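Local structure of uncharacterized protein (Bacteroides eggerthii, 4FTD) at residues Q310-G315 / V320-E325. The protein is of unknown function but combines an immunoglobulin-like domain with a six-bladed beta-propeller and may take part in carbohydrate metabolism. Sequence-based numbering, arbitrary orientation.
Sequences QYLWSG and VTLVDE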
loop_
_atom_site.group_PDB
_atom_site.type_symbol
_atom_site.label_atom_id
_atom_site.label_comp_id
_atom_site.label_asym_id
_atom_site.label_seq_id
_atom_site.Cartn_x
_atom_site.Cartn_y
_atom_site.Cartn_z
ATOM N N GLN A 310 9.527 6.340 -14.990
ATOM C CA GLN A 310 10.468 6.069 -13.892
ATOM C C GLN A 310 10.047 4.877 -13.050
ATOM O O GLN A 310 8.887 4.474 -13.037
ATOM C CB GLN A 310 10.589 7.264 -12.992
ATOM C CG GLN A 310 11.089 8.509 -13.694
ATOM C CD GLN A 310 11.176 9.675 -12.741
ATOM O OE1 GLN A 310 10.238 9.910 -11.954
ATOM N NE2 GLN A 310 12.294 10.411 -12.785
ATOM N N TYR A 311 11.029 4.304 -12.362
ATOM C CA TYR A 311 10.881 3.044 -11.614
ATOM C C TYR A 311 11.557 3.170 -10.267
ATOM O O TYR A 311 12.419 4.049 -10.081
ATOM C CB TYR A 311 11.555 1.879 -12.376
ATOM C CG TYR A 311 10.952 1.612 -13.741
ATOM C CD1 TYR A 311 11.142 2.503 -14.818
ATOM C CD2 TYR A 311 10.167 0.481 -13.961
ATOM C CE1 TYR A 311 10.548 2.268 -16.050
ATOM C CE2 TYR A 311 9.591 0.237 -15.197
ATOM C CZ TYR A 311 9.782 1.131 -16.235
ATOM O OH TYR A 311 9.171 0.886 -17.437
ATOM N N LEU A 312 11.186 2.285 -9.340
ATOM C CA LEU A 312 11.846 2.221 -8.055
ATOM C C LEU A 312 12.600 0.897 -8.034
ATOM O O LEU A 312 12.060 -0.137 -8.339
ATOM C CB LEU A 312 10.873 2.337 -6.899
ATOM C CG LEU A 312 10.120 3.636 -6.672
ATOM C CD1 LEU A 312 9.304 3.450 -5.395
ATOM C CD2 LEU A 312 11.094 4.815 -6.550
ATOM N N TRP A 313 13.885 0.965 -7.718
ATOM C CA TRP A 313 14.729 -0.196 -7.578
ATOM C C TRP A 313 15.163 -0.299 -6.130
ATOM O O TRP A 313 15.551 0.691 -5.527
ATOM C CB TRP A 313 15.959 -0.017 -8.455
ATOM C CG TRP A 313 17.049 -1.040 -8.320
ATOM C CD1 TRP A 313 16.905 -2.382 -8.068
ATOM C CD2 TRP A 313 18.440 -0.831 -8.529
ATOM N NE1 TRP A 313 18.114 -3.004 -8.062
ATOM C CE2 TRP A 313 19.080 -2.086 -8.373
ATOM C CE3 TRP A 313 19.221 0.297 -8.821
ATOM C CZ2 TRP A 313 20.456 -2.248 -8.483
ATOM C CZ3 TRP A 313 20.613 0.137 -8.942
ATOM C CH2 TRP A 313 21.212 -1.129 -8.777
ATOM N N SER A 314 15.042 -1.489 -5.566
ATOM C CA SER A 314 15.631 -1.781 -4.280
ATOM C C SER A 314 16.077 -3.235 -4.193
ATOM O O SER A 314 15.716 -4.099 -5.044
ATOM C CB SER A 314 14.711 -1.400 -3.109
ATOM O OG SER A 314 13.724 -2.397 -2.859
ATOM N N GLY A 315 16.889 -3.474 -3.158
ATOM C CA GLY A 315 17.470 -4.778 -2.858
ATOM C C GLY A 315 17.924 -4.836 -1.402
ATOM O O GLY A 315 17.722 -3.882 -0.620
ATOM N N VAL A 320 15.699 2.026 -1.455
ATOM C CA VAL A 320 14.715 2.381 -2.483
ATOM C C VAL A 320 15.256 3.595 -3.258
ATOM O O VAL A 320 15.522 4.659 -2.685
ATOM C CB VAL A 320 13.318 2.650 -1.863
ATOM C CG1 VAL A 320 12.350 3.185 -2.901
ATOM C CG2 VAL A 320 12.759 1.365 -1.238
ATOM N N THR A 321 15.467 3.395 -4.553
ATOM C CA THR A 321 16.108 4.368 -5.436
ATOM C C THR A 321 15.238 4.584 -6.668
ATOM O O THR A 321 14.826 3.620 -7.338
ATOM C CB THR A 321 17.513 3.842 -5.883
ATOM O OG1 THR A 321 18.350 3.551 -4.739
ATOM C CG2 THR A 321 18.210 4.814 -6.823
ATOM N N LEU A 322 14.990 5.845 -6.983
ATOM C CA LEU A 322 14.298 6.227 -8.193
ATOM C C LEU A 322 15.320 6.102 -9.342
ATOM O O LEU A 322 16.419 6.660 -9.253
ATOM C CB LEU A 322 13.790 7.674 -8.079
ATOM C CG LEU A 322 12.991 8.266 -9.245
ATOM C CD1 LEU A 322 11.689 7.497 -9.365
ATOM C CD2 LEU A 322 12.712 9.761 -9.064
ATOM N N VAL A 323 14.942 5.393 -10.405
ATOM C CA VAL A 323 15.782 5.174 -11.591
ATOM C C VAL A 323 14.999 5.350 -12.894
ATOM O O VAL A 323 13.787 5.299 -12.890
ATOM C CB VAL A 323 16.401 3.750 -11.560
ATOM C CG1 VAL A 323 17.215 3.543 -10.276
ATOM C CG2 VAL A 323 15.313 2.695 -11.656
ATOM N N ASP A 324 15.697 5.578 -14.005
ATOM C CA ASP A 324 15.055 5.623 -15.334
ATOM C C ASP A 324 14.857 4.201 -15.856
ATOM O O ASP A 324 15.201 3.239 -15.160
ATOM C CB ASP A 324 15.859 6.532 -16.315
ATOM C CG ASP A 324 17.272 6.032 -16.584
ATOM O OD1 ASP A 324 17.513 4.787 -16.572
ATOM O OD2 ASP A 324 18.145 6.896 -16.816
ATOM N N GLU A 325 14.310 4.019 -17.062
ATOM C CA GLU A 325 14.043 2.637 -17.540
ATOM C C GLU A 325 15.312 1.824 -17.925
ATOM O O GLU A 325 15.211 0.654 -18.246
ATOM C CB GLU A 325 12.958 2.568 -18.625
ATOM C CG GLU A 325 13.348 2.988 -20.042
ATOM C CD GLU A 325 12.333 2.503 -21.075
ATOM O OE1 GLU A 325 11.126 2.538 -20.792
ATOM O OE2 GLU A 325 12.733 2.080 -22.172
HETATM O O HOH W 1 9.115 3.059 -18.957
#
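The ring of Tyr311 lies beside the side chain of Glu325, pointing the same way, with CE1 of Tyr311 3.5 Å from CB of Glu325. The pair sits at the open end of an antiparallel beta hairpin, away from its turn; strands 311-315 and 318-323 of this hairpin are the two middle strands of a four-stranded propeller blade, with 300-304 and 329-332 at its edges. The ring and carboxylate planes are turned 66° apart, and a single water joins the two groups, 2.7 Å from Tyr311 OH and donating to Glu325 OE1; the other carboxylate oxygen, OE2, forms a salt bridge with Lys273 of the strand 270-277. Two hydrogen-bonded pairs, Tyr311 with Val323 and Trp313 with Thr321, hold the backbones together through four N-H...O bonds, that from Trp313 N to Thr321 O being 2.8 Å long. Between them, the non-hydrogen-bonded pair Leu312 and Leu322 faces the other side of the sheet.

On that side, the two methyls of Leu312 divide between two residues of the facing strand: CD1 meets Val320 CG1 and CD2 meets Leu322 CD1, each pair 3.9 Å apart. With its CG anti to the backbone N (chi1 -178°), Leu322 sends its methyls back toward the partner strand, where CD2 packs against the amide end of Gln310. Helix 381-390 covers this leucine face, Leu385 touching Leu312 and Ile381 touching Leu322. Across the sheet, Val323 fits between two aromatic side chains, CG2 lying 3.9 Å from Tyr311 CB and CG1 reaching the edge of the Trp313 indole at CE3. The rings of Phe262 and Phe271 extend this aromatic face towards the preceding blade, meeting Tyr311 and Trp313 respectively, while Trp313 NE1 is hydrogen-bonded to Thr300 OG1.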